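Local coordinates for imelysin-like protein (Psychrobacter arcticus, PDB 3PF0), which is of unknown function but belongs to the imelysin-like M75 family and is regarded as a putative metalloendopeptidase, at residues 337-340 / 341-344; 180-183 / 184-187; 45-48 / 49-52; 67-70 / 71-75; 242-245 / 246-250. All coordinates share one frame; numbering follows the deposited sequence.

Contact 1 of 5, residues 337-340 / 341-344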
loop_
_atom_site.group_PDB
_atom_site.type_symbol
_atom_site.label_atom_id
_atom_site.label_comp_id
_atom_site.label_asym_id
_atom_site.label_seq_id
_atom_site.Cartn_x
_atom_site.Cartn_y
_atom_site.Cartn_z
ATOM N N LEU A 337 1.868 14.169 -9.254
ATOM C CA LEU A 337 0.943 13.040 -9.046
ATOM C C LEU A 337 -0.340 13.216 -9.867
ATOM O O LEU A 337 -0.880 12.229 -10.380
ATOM C CB LEU A 337 0.595 12.851 -7.553
ATOM C CG LEU A 337 1.713 12.328 -6.646
ATOM C CD1 LEU A 337 1.319 12.421 -5.186
ATOM C CD2 LEU A 337 2.137 10.893 -7.016
ATOM N N THR A 338 -0.797 14.474 -10.007
ATOM C CA THR A 338 -1.977 14.861 -10.782
ATOM C C THR A 338 -1.685 14.618 -12.283
ATOM O O THR A 338 -2.576 14.167 -13.016
ATOM C CB THR A 338 -2.364 16.315 -10.451
ATOM O OG1 THR A 338 -2.683 16.380 -9.060
ATOM C CG2 THR A 338 -3.561 16.819 -11.258
ATOM N N ASN A 339 -0.435 14.882 -12.719
ATOM C CA ASN A 339 -0.023 14.641 -14.101
ATOM C C ASN A 339 0.007 13.120 -14.410
ATOM O O ASN A 339 -0.319 12.732 -15.530
ATOM C CB ASN A 339 1.329 15.291 -14.399
ATOM C CG ASN A 339 1.768 15.118 -15.831
ATOM O OD1 ASN A 339 1.042 15.456 -16.773
ATOM N ND2 ASN A 339 2.949 14.542 -16.030
ATOM N N ILE A 340 0.353 12.270 -13.421
ATOM C CA ILE A 340 0.366 10.809 -13.590
ATOM C C ILE A 340 -1.091 10.302 -13.739
ATOM O O ILE A 340 -1.354 9.503 -14.635
ATOM C CB ILE A 340 1.150 10.074 -12.457
ATOM C CG1 ILE A 340 2.666 10.362 -12.568
ATOM C CG2 ILE A 340 0.878 8.556 -12.474
ATOM C CD1 ILE A 340 3.516 9.922 -11.389
ATOM N N THR A 341 -2.029 10.791 -12.903
ATOM C CA THR A 341 -3.452 10.403 -12.983
ATOM C C THR A 341 -4.024 10.845 -14.330
ATOM O O THR A 341 -4.785 10.095 -14.942
ATOM C CB THR A 341 -4.288 10.964 -11.814
ATOM O OG1 THR A 341 -4.068 12.359 -11.709
ATOM C CG2 THR A 341 -3.958 10.328 -10.500
ATOM N N ARG A 342 -3.608 12.040 -14.807
ATOM C CA ARG A 342 -4.009 12.602 -16.096
ATOM C C ARG A 342 -3.593 11.666 -17.226
ATOM O O ARG A 342 -4.427 11.306 -18.059
ATOM C CB ARG A 342 -3.389 13.996 -16.292
ATOM C CG ARG A 342 -3.893 14.735 -17.533
ATOM C CD ARG A 342 -3.098 16.002 -17.834
ATOM N NE ARG A 342 -1.699 15.723 -18.174
ATOM C CZ ARG A 342 -1.268 15.363 -19.380
ATOM N NH1 ARG A 342 -2.124 15.225 -20.387
ATOM N NH2 ARG A 342 0.022 15.128 -19.588
ATOM N N LEU A 343 -2.316 11.239 -17.222
ATOM C CA LEU A 343 -1.760 10.342 -18.225
ATOM C C LEU A 343 -2.444 8.970 -18.200
ATOM O O LEU A 343 -2.652 8.396 -19.265
ATOM C CB LEU A 343 -0.241 10.183 -18.044
ATOM C CG LEU A 343 0.641 11.383 -18.426
ATOM C CD1 LEU A 343 2.055 11.175 -17.957
ATOM C CD2 LEU A 343 0.636 11.645 -19.929
ATOM N N ILE A 344 -2.816 8.456 -17.010
ATOM C CA ILE A 344 -3.475 7.149 -16.911
ATOM C C ILE A 344 -4.906 7.221 -17.500
ATOM O O ILE A 344 -5.268 6.381 -18.329
ATOM C CB ILE A 344 -3.458 6.580 -15.459
ATOM C CG1 ILE A 344 -2.008 6.316 -14.990
ATOM C CG2 ILE A 344 -4.307 5.291 -15.357
ATOM C CD1 ILE A 344 -1.832 5.995 -13.475
#
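Asn339 OD1 is gripped twice by Arg342, which sits three residues further along the alpha-helix 327-351. Hydrogen bonds reach Asn339 OD1 from Arg342 NH2 at 3.0 Å and from Arg342 NE at 3.1 Å, so the guanidinium presents its NE side to a single oxygen. The flat groups lie only 23° apart; NH2 approaches in the amide's carbonyl plane, while NE is tilted from it. A bend in the arginine chain at chi3 (64°) swings the guanidinium across the helix surface to this oxygen, and the paired bonds probably limit the turning of the guanidinium and of the Asn339 amide.

Thr338 O is a second doubly used acceptor. It receives the helical bond from Arg342 N at 3.0 Å and a shorter one from Thr341 OG1 at 2.7 Å, both on the same face of its carbonyl plane. Thr341 OG1 stands between its own backbone N and carbonyl carbon (chi1 52°), which turns the hydroxyl back onto the preceding turn and gives the hydroxyl of this buried threonine an acceptor. Thr338 OG1 itself bonds to Tyr334 O.

The apolar face is carried by Ile340 and Ile344, directed toward helix 268-283 through Leu279 and Met283; Ile340 also meets Leu308 of helix 298-316. Within the pair, the branch methyl Ile340 CG2 lies 3.9 Å from the chain end Ile344 CD1.

Contact 2 of 5, residues 180-183 / 184-187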
loop_
_atom_site.group_PDB
_atom_site.type_symbol
_atom_site.label_atom_id
_atom_site.label_comp_id
_atom_site.label_asym_id
_atom_site.label_seq_id
_atom_site.Cartn_x
_atom_site.Cartn_y
_atom_site.Cartn_z
ATOM N N SER A 180 10.597 3.106 25.201
ATOM C CA SER A 180 10.654 1.849 25.933
ATOM C C SER A 180 9.326 1.111 25.840
ATOM O O SER A 180 8.268 1.744 25.885
ATOM C CB SER A 180 10.989 2.124 27.400
ATOM O OG SER A 180 11.136 0.930 28.147
ATOM N N LEU A 181 9.384 -0.226 25.704
ATOM C CA LEU A 181 8.209 -1.103 25.688
ATOM C C LEU A 181 8.177 -1.899 26.970
ATOM O O LEU A 181 9.126 -2.637 27.234
ATOM C CB LEU A 181 8.203 -2.088 24.487
ATOM C CG LEU A 181 8.049 -1.564 23.059
ATOM C CD1 LEU A 181 8.220 -2.700 22.064
ATOM C CD2 LEU A 181 6.682 -0.955 22.829
ATOM N N ASP A 182 7.101 -1.782 27.759
ATOM C CA ASP A 182 6.968 -2.587 28.976
ATOM C C ASP A 182 6.301 -3.932 28.613
ATOM O O ASP A 182 5.990 -4.155 27.437
ATOM C CB ASP A 182 6.222 -1.837 30.104
ATOM C CG ASP A 182 4.771 -1.445 29.856
ATOM O OD1 ASP A 182 4.101 -2.112 29.035
ATOM O OD2 ASP A 182 4.288 -0.514 30.534
ATOM N N ALA A 183 6.087 -4.819 29.608
ATOM C CA ALA A 183 5.508 -6.146 29.393
ATOM C C ALA A 183 4.169 -6.117 28.603
ATOM O O ALA A 183 4.017 -6.897 27.658
ATOM C CB ALA A 183 5.321 -6.860 30.722
ATOM N N GLY A 184 3.246 -5.219 28.983
ATOM C CA GLY A 184 1.951 -5.060 28.324
ATOM C C GLY A 184 2.064 -4.565 26.893
ATOM O O GLY A 184 1.403 -5.101 25.998
ATOM N N GLN A 185 2.935 -3.554 26.656
ATOM C CA GLN A 185 3.179 -3.013 25.314
ATOM C C GLN A 185 3.838 -4.073 24.404
ATOM O O GLN A 185 3.527 -4.148 23.219
ATOM C CB GLN A 185 4.036 -1.746 25.385
ATOM C CG GLN A 185 3.211 -0.509 25.705
ATOM C CD GLN A 185 3.996 0.571 26.413
ATOM O OE1 GLN A 185 5.177 0.420 26.775
ATOM N NE2 GLN A 185 3.338 1.692 26.638
ATOM N N CYS A 186 4.702 -4.914 24.991
ATOM C CA CYS A 186 5.385 -6.025 24.332
ATOM C C CYS A 186 4.390 -7.080 23.854
ATOM O O CYS A 186 4.491 -7.545 22.715
ATOM C CB CYS A 186 6.416 -6.628 25.270
ATOM S SG CYS A 186 8.114 -6.251 24.804
ATOM N N ALA A 187 3.406 -7.421 24.717
ATOM C CA ALA A 187 2.353 -8.392 24.426
ATOM C C ALA A 187 1.489 -7.898 23.275
ATOM O O ALA A 187 1.057 -8.713 22.461
ATOM C CB ALA A 187 1.496 -8.651 25.666
#
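The side-chain amide of Gln185 stacks over the carboxylate of Asp182, the two planes 19° apart although the chains themselves cross at about a right angle. Reciprocal bonds hold this overlap. Gln185 N donates to Asp182 OD1 at 3.0 Å, meeting that oxygen nearly end-on with an N-H...O angle of 168°. In return Asp182 N donates to Gln185 OE1 at 3.1 Å, equally straight. The pair is a capping box, with Asp182 as N-cap of helix 183-214. Asp182 CG lies between its backbone N and carbonyl carbon (chi1 63°), a rotation that swings OD1 forward over the first helical turn. The carboxylate therefore sits at the helix's N-terminal end, where the helix dipole would probably favour its negative charge.

Helical bonding starts here too: Cys186 N reaches Asp182 O at 2.9 Å, and Ala187 N follows with a bond to Ala183 O. With an alanine in place of Gln185, the N-H of Asp182 would probably lose its acceptor and the carboxylate its stacked amide, freeing the cap to turn. Apolar atoms fill the other flank, Leu181 CD2 lying 3.8 Å from Gln185 CB and Leu181 CB 4.2 Å from Cys186 SG.

The disulfide from Cys186 to Cys85 ties this helix start to the chain just beyond helix 48-84. Leu181 bonds through its backbone to Val90 and packs on Leu95 and Leu98, so the cap is set against the beginning of helix 92-112.

Contact 3 of 5, residues 45-48 / 49-52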
loop_
_atom_site.group_PDB
_atom_site.type_symbol
_atom_site.label_atom_id
_atom_site.label_comp_id
_atom_site.label_asym_id
_atom_site.label_seq_id
_atom_site.Cartn_x
_atom_site.Cartn_y
_atom_site.Cartn_z
ATOM N N ASP A 45 -4.855 -3.133 -30.478
ATOM C CA ASP A 45 -5.519 -4.430 -30.551
ATOM C C ASP A 45 -4.867 -5.407 -29.579
ATOM O O ASP A 45 -3.663 -5.648 -29.667
ATOM C CB ASP A 45 -5.489 -4.989 -31.987
ATOM C CG ASP A 45 -6.345 -4.208 -32.960
ATOM O OD1 ASP A 45 -7.589 -4.297 -32.860
ATOM O OD2 ASP A 45 -5.772 -3.512 -33.825
ATOM N N ILE A 46 -5.657 -5.938 -28.632
ATOM C CA ILE A 46 -5.204 -6.928 -27.647
ATOM C C ILE A 46 -6.012 -8.210 -27.856
ATOM O O ILE A 46 -7.240 -8.179 -27.735
ATOM C CB ILE A 46 -5.297 -6.428 -26.168
ATOM C CG1 ILE A 46 -4.696 -5.017 -25.988
ATOM C CG2 ILE A 46 -4.660 -7.451 -25.194
ATOM C CD1 ILE A 46 -5.183 -4.257 -24.762
ATOM N N SER A 47 -5.333 -9.330 -28.165
ATOM C CA SER A 47 -6.003 -10.616 -28.343
ATOM C C SER A 47 -6.405 -11.202 -26.980
ATOM O O SER A 47 -5.856 -10.803 -25.946
ATOM C CB SER A 47 -5.119 -11.592 -29.112
ATOM O OG SER A 47 -3.996 -11.991 -28.347
ATOM N N ALA A 48 -7.378 -12.133 -26.983
ATOM C CA ALA A 48 -7.871 -12.802 -25.781
ATOM C C ALA A 48 -6.738 -13.552 -25.074
ATOM O O ALA A 48 -6.687 -13.552 -23.846
ATOM C CB ALA A 48 -8.995 -13.759 -26.137
ATOM N N GLU A 49 -5.801 -14.133 -25.857
ATOM C CA GLU A 49 -4.655 -14.883 -25.360
ATOM C C GLU A 49 -3.591 -13.959 -24.764
ATOM O O GLU A 49 -3.080 -14.271 -23.685
ATOM C CB GLU A 49 -4.058 -15.766 -26.465
ATOM C CG GLU A 49 -3.442 -17.065 -25.952
ATOM C CD GLU A 49 -4.327 -17.971 -25.111
ATOM O OE1 GLU A 49 -5.520 -18.143 -25.454
ATOM O OE2 GLU A 49 -3.818 -18.523 -24.108
ATOM N N THR A 50 -3.276 -12.820 -25.438
ATOM C CA THR A 50 -2.307 -11.818 -24.964
ATOM C C THR A 50 -2.783 -11.260 -23.619
ATOM O O THR A 50 -1.976 -11.121 -22.698
ATOM C CB THR A 50 -2.109 -10.703 -26.020
ATOM O OG1 THR A 50 -1.500 -11.272 -27.172
ATOM C CG2 THR A 50 -1.254 -9.524 -25.515
ATOM N N GLU A 51 -4.099 -10.976 -23.512
ATOM C CA GLU A 51 -4.736 -10.455 -22.309
ATOM C C GLU A 51 -4.664 -11.482 -21.184
ATOM O O GLU A 51 -4.274 -11.124 -20.076
ATOM C CB GLU A 51 -6.188 -10.079 -22.607
ATOM C CG GLU A 51 -6.734 -8.983 -21.717
ATOM C CD GLU A 51 -8.059 -8.444 -22.209
ATOM O OE1 GLU A 51 -8.073 -7.768 -23.264
ATOM O OE2 GLU A 51 -9.088 -8.703 -21.546
ATOM N N LYS A 52 -5.003 -12.761 -21.476
ATOM C CA LYS A 52 -4.944 -13.872 -20.519
ATOM C C LYS A 52 -3.515 -14.010 -19.943
ATOM O O LYS A 52 -3.359 -14.099 -18.721
ATOM C CB LYS A 52 -5.396 -15.180 -21.196
ATOM C CG LYS A 52 -5.370 -16.413 -20.298
ATOM C CD LYS A 52 -5.719 -17.668 -21.076
ATOM C CE LYS A 52 -5.810 -18.885 -20.195
ATOM N NZ LYS A 52 -6.054 -20.108 -21.001
#
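The backbone passes from an extended Ser47 (psi 159°) into the helical conformation at Ala48, and Glu51 N closes the first turn on Ser47 O at 3.0 Å. The next rung follows at once, with Lys52 N on Ala48 O at the same length. Ser47 is therefore the N-cap of the long helix 48-84.

The two hydroxyls Ser47 OG and Thr50 OG1 are hydrogen-bonded at 2.9 Å across this turn. Thr50 makes the meeting by placing OG1 beside its own backbone N (chi1 -66°), which sends its methyl to the other flank. There Thr50 CG2 lies 4.0 Å from Ile46 CG2, methyl against methyl, and both residues touch Ile291 of helix 286-292. The same Ile46 CG2 is 3.9 Å from Glu51 OE1, the isoleucine and glutamate side chains crossing at about a right angle; Glu51 continues toward the loop at Thr220 and Asp224. Thr220 also bonds to Ala48 O.

Chemically, a neutral hydroxyl pair links the cap residue to the first turn. Glu49 and Glu51, both close to the helix start, would probably interact favourably with the helix dipole at this N-terminal end.

Contact 4 of 5, residues 67-70 / 71-75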
loop_
_atom_site.group_PDB
_atom_site.type_symbol
_atom_site.label_atom_id
_atom_site.label_comp_id
_atom_site.label_asym_id
_atom_site.label_seq_id
_atom_site.Cartn_x
_atom_site.Cartn_y
_atom_site.Cartn_z
ATOM N N TYR A 67 1.777 -9.595 -1.731
ATOM C CA TYR A 67 1.116 -10.093 -0.533
ATOM C C TYR A 67 2.045 -11.032 0.244
ATOM O O TYR A 67 2.088 -10.949 1.473
ATOM C CB TYR A 67 -0.220 -10.785 -0.875
ATOM C CG TYR A 67 -1.331 -9.820 -1.240
ATOM C CD1 TYR A 67 -1.693 -8.782 -0.382
ATOM C CD2 TYR A 67 -2.071 -9.989 -2.408
ATOM C CE1 TYR A 67 -2.712 -7.889 -0.716
ATOM C CE2 TYR A 67 -3.099 -9.110 -2.746
ATOM C CZ TYR A 67 -3.420 -8.062 -1.896
ATOM O OH TYR A 67 -4.463 -7.219 -2.204
ATOM N N ALA A 68 2.813 -11.882 -0.463
ATOM C CA ALA A 68 3.764 -12.812 0.159
ATOM C C ALA A 68 4.850 -12.041 0.921
ATOM O O ALA A 68 5.184 -12.414 2.046
ATOM C CB ALA A 68 4.393 -13.725 -0.894
ATOM N N ASP A 69 5.345 -10.932 0.329
ATOM C CA ASP A 69 6.351 -10.081 0.942
ATOM C C ASP A 69 5.805 -9.378 2.179
ATOM O O ASP A 69 6.484 -9.389 3.199
ATOM C CB ASP A 69 6.918 -9.052 -0.044
ATOM C CG ASP A 69 8.111 -8.313 0.532
ATOM O OD1 ASP A 69 9.015 -8.983 1.092
ATOM O OD2 ASP A 69 8.136 -7.064 0.444
ATOM N N ALA A 70 4.579 -8.815 2.118
ATOM C CA ALA A 70 3.968 -8.183 3.286
ATOM C C ALA A 70 3.817 -9.210 4.447
ATOM O O ALA A 70 4.088 -8.867 5.605
ATOM C CB ALA A 70 2.619 -7.566 2.922
ATOM N N ALA A 71 3.426 -10.459 4.126
ATOM C CA ALA A 71 3.273 -11.540 5.116
ATOM C C ALA A 71 4.639 -11.909 5.744
ATOM O O ALA A 71 4.731 -12.070 6.960
ATOM C CB ALA A 71 2.633 -12.769 4.472
ATOM N N LYS A 72 5.687 -11.993 4.908
ATOM C CA LYS A 72 7.074 -12.295 5.291
ATOM C C LYS A 72 7.606 -11.218 6.279
ATOM O O LYS A 72 8.156 -11.559 7.328
ATOM C CB LYS A 72 7.930 -12.361 4.011
ATOM C CG LYS A 72 9.435 -12.563 4.173
ATOM C CD LYS A 72 10.088 -12.470 2.792
ATOM C CE LYS A 72 11.595 -12.417 2.809
ATOM N NZ LYS A 72 12.167 -12.582 1.443
ATOM N N GLN A 73 7.382 -9.937 5.956
ATOM C CA GLN A 73 7.813 -8.800 6.768
ATOM C C GLN A 73 7.076 -8.737 8.110
ATOM O O GLN A 73 7.684 -8.326 9.103
ATOM C CB GLN A 73 7.663 -7.479 5.997
ATOM C CG GLN A 73 8.534 -7.357 4.737
ATOM C CD GLN A 73 9.927 -7.944 4.825
ATOM O OE1 GLN A 73 10.631 -7.865 5.844
ATOM N NE2 GLN A 73 10.369 -8.523 3.731
ATOM N N SER A 74 5.781 -9.143 8.134
ATOM C CA SER A 74 4.967 -9.188 9.349
ATOM C C SER A 74 5.483 -10.311 10.248
ATOM O O SER A 74 5.558 -10.142 11.462
ATOM C CB SER A 74 3.493 -9.389 9.004
ATOM O OG SER A 74 2.669 -9.121 10.128
ATOM N N ASP A 75 5.867 -11.459 9.635
ATOM C CA ASP A 75 6.452 -12.608 10.346
ATOM C C ASP A 75 7.798 -12.213 10.962
ATOM O O ASP A 75 8.063 -12.569 12.109
ATOM C CB ASP A 75 6.671 -13.810 9.402
ATOM C CG ASP A 75 5.427 -14.598 9.030
ATOM O OD1 ASP A 75 4.334 -14.268 9.549
ATOM O OD2 ASP A 75 5.539 -15.515 8.188
HETATM O O HOH W 1 11.858 -9.337 0.404
#
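Asp69 has CG trans to its backbone N (chi1 -171°), which holds the carboxylate out from helix 48-84, while Gln73 bends at chi2 (-38°) to turn its amide back toward it. Their ends meet one turn apart: Gln73 NE2 donates to Asp69 OD1 at 3.0 Å. The donor comes to the syn side of the carboxylate, 34° out of its plane, whereas the oxygen lies in the amide plane of Gln73, so only the amide is aligned with the bond. Beneath this i to i+4 link, Gln73 N donates to Asp69 O at 3.0 Å, and Gln73 CG lies 3.3 Å from that same carbonyl oxygen.

A water extends the polar cluster, donating to Asp69 OD1 at 2.9 Å and weakly accepting from Lys72 NZ at 3.4 Å. With Lys72 NZ 4.8 Å from Asp69 OD1, the opposite charges are not in direct contact, though they probably attract, and the water bridges them loosely.

Helix 92-112 runs along the Asp69 and Gln73 flank, touching them with Ala108, Val104 and Leu105. Helix 183-214 takes another face: Glu204 meets Ala68, Trp207 meets the ring of Tyr67, and Lys201 forms a salt bridge with Asp75. This turn of helix 48-84 is thereby packed against both helices.

Contact 5 of 5, residues 242-245 / 246-250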
loop_
_atom_site.group_PDB
_atom_site.type_symbol
_atom_site.label_atom_id
_atom_site.label_comp_id
_atom_site.label_asym_id
_atom_site.label_seq_id
_atom_site.Cartn_x
_atom_site.Cartn_y
_atom_site.Cartn_z
ATOM N N LYS A 242 -2.589 10.976 -3.972
ATOM C CA LYS A 242 -2.513 12.434 -4.109
ATOM C C LYS A 242 -3.600 13.167 -3.274
ATOM O O LYS A 242 -3.326 14.249 -2.757
ATOM C CB LYS A 242 -2.551 12.884 -5.588
ATOM C CG LYS A 242 -3.867 12.689 -6.338
ATOM C CD LYS A 242 -3.738 13.190 -7.774
ATOM C CE LYS A 242 -5.062 13.392 -8.468
ATOM N NZ LYS A 242 -5.786 14.572 -7.933
ATOM N N SER A 243 -4.800 12.570 -3.125
ATOM C CA SER A 243 -5.910 13.169 -2.380
ATOM C C SER A 243 -5.803 12.954 -0.871
ATOM O O SER A 243 -5.663 13.932 -0.141
ATOM C CB SER A 243 -7.246 12.622 -2.870
ATOM O OG SER A 243 -7.469 12.975 -4.223
ATOM N N ASN A 244 -5.876 11.683 -0.407
ATOM C CA ASN A 244 -5.899 11.336 1.015
ATOM C C ASN A 244 -4.554 11.449 1.688
ATOM O O ASN A 244 -4.525 11.790 2.866
ATOM C CB ASN A 244 -6.470 9.924 1.249
ATOM C CG ASN A 244 -7.886 9.742 0.759
ATOM O OD1 ASN A 244 -8.670 10.700 0.637
ATOM N ND2 ASN A 244 -8.254 8.501 0.484
ATOM N N ALA A 245 -3.455 11.145 0.985
ATOM C CA ALA A 245 -2.135 11.196 1.602
ATOM C C ALA A 245 -1.391 12.519 1.385
ATOM O O ALA A 245 -0.566 12.865 2.231
ATOM C CB ALA A 245 -1.279 10.036 1.104
ATOM N N ILE A 246 -1.660 13.262 0.290
ATOM C CA ILE A 246 -0.896 14.485 -0.001
ATOM C C ILE A 246 -1.737 15.770 0.136
ATOM O O ILE A 246 -1.437 16.572 1.011
ATOM C CB ILE A 246 -0.183 14.394 -1.395
ATOM C CG1 ILE A 246 0.786 13.176 -1.482
ATOM C CG2 ILE A 246 0.532 15.708 -1.795
ATOM C CD1 ILE A 246 2.015 13.152 -0.495
ATOM N N GLU A 247 -2.738 15.985 -0.738
ATOM C CA GLU A 247 -3.553 17.202 -0.773
ATOM C C GLU A 247 -4.231 17.503 0.564
ATOM O O GLU A 247 -4.052 18.604 1.087
ATOM C CB GLU A 247 -4.609 17.131 -1.890
ATOM C CG GLU A 247 -5.458 18.380 -2.024
ATOM C CD GLU A 247 -6.515 18.320 -3.106
ATOM O OE1 GLU A 247 -7.308 17.350 -3.113
ATOM O OE2 GLU A 247 -6.564 19.256 -3.936
ATOM N N GLN A 248 -5.011 16.545 1.096
ATOM C CA GLN A 248 -5.783 16.729 2.324
ATOM C C GLN A 248 -4.905 16.906 3.583
ATOM O O GLN A 248 -5.147 17.881 4.287
ATOM C CB GLN A 248 -6.794 15.587 2.528
ATOM C CG GLN A 248 -8.069 15.742 1.701
ATOM C CD GLN A 248 -8.790 14.429 1.489
ATOM O OE1 GLN A 248 -8.881 13.574 2.381
ATOM N NE2 GLN A 248 -9.333 14.242 0.296
ATOM N N PRO A 249 -3.908 16.044 3.923
ATOM C CA PRO A 249 -3.165 16.257 5.180
ATOM C C PRO A 249 -2.261 17.488 5.197
ATOM O O PRO A 249 -1.984 18.011 6.278
ATOM C CB PRO A 249 -2.316 14.995 5.312
ATOM C CG PRO A 249 -2.924 14.020 4.399
ATOM C CD PRO A 249 -3.461 14.803 3.268
ATOM N N LEU A 250 -1.798 17.935 4.024
ATOM C CA LEU A 250 -0.904 19.082 3.923
ATOM C C LEU A 250 -1.674 20.392 3.667
ATOM O O LEU A 250 -1.062 21.464 3.646
ATOM C CB LEU A 250 0.160 18.838 2.833
ATOM C CG LEU A 250 1.008 17.554 2.975
ATOM C CD1 LEU A 250 1.861 17.324 1.743
ATOM C CD2 LEU A 250 1.853 17.568 4.237
#
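Backbone bonds define the contact, and both span five residues: Glu247 N donates to Lys242 O at 2.7 Å and Gln248 N to Ser243 O at 3.0 Å. Their N-H...O angles, 170° and 165°, confirm well-directed bonds in a wider pi-type turn inserted in helix 225-250. Ordinary i+4 spacing is approached again only with a weak bond from Leu250 N to Ile246 O.

Carbon-to-carbonyl contacts come next. Pro249, which has no N-H to offer the turn before, sets its ring against that turn instead, with CG 3.1 Å from Asn244 O and 3.4 Å from Ala245 O. The helix is kinked here. Gln248 lays its aliphatic arm along the carbonyl it already bonds to, its CB 3.3 Å and its CG 3.5 Å from Ser243 O.

Among the polar ends, the side chains of Asn244 and Gln248 run alongside each other in the same direction, their amide planes steeply inclined. An alanine at Gln248 would probably leave the Asn244 side chain without its neighbour and strip the carbons beyond CB from the Ser243 carbonyl. Lys242 NZ and Glu247 OE1 remain 5.8 Å apart, beyond direct pairing; the amine bonds weakly to Tyr334 OH, and Glu247 also touches Tyr334.

Buried Ala245 and Ile246 pack on Ile272 of helix 268-283. The geometry is consistent with the wide turn and the proline being linked: the i+5 bonds keep the N-H groups of Glu247 and Gln248 paired just before a proline, which has no N-H to donate.

How the contacts relate
Contacts 1 and 5 are the only pair that touch: Lys242 CE of contact 5 lies 3.5 Å from Thr341 OG1, and Leu337 CD1 lies 3.8 Å from Ile246 CG1, joining helices 327-351 and 225-250. Contacts 3 and 4 share helix 48-84, the first at its N-cap and the second well along it, with centres about 32 Å apart. Contact 2, whose centre is about 23 Å from that of contact 4, relates to the same helix through the Cys85-Cys186 disulfide near its far end. Contacts 1 and 2 fall on opposite sides of the chain's centre, about 44 Å between centres. With no catalytic site or ligand established, all five are best read as features of the helical scaffold.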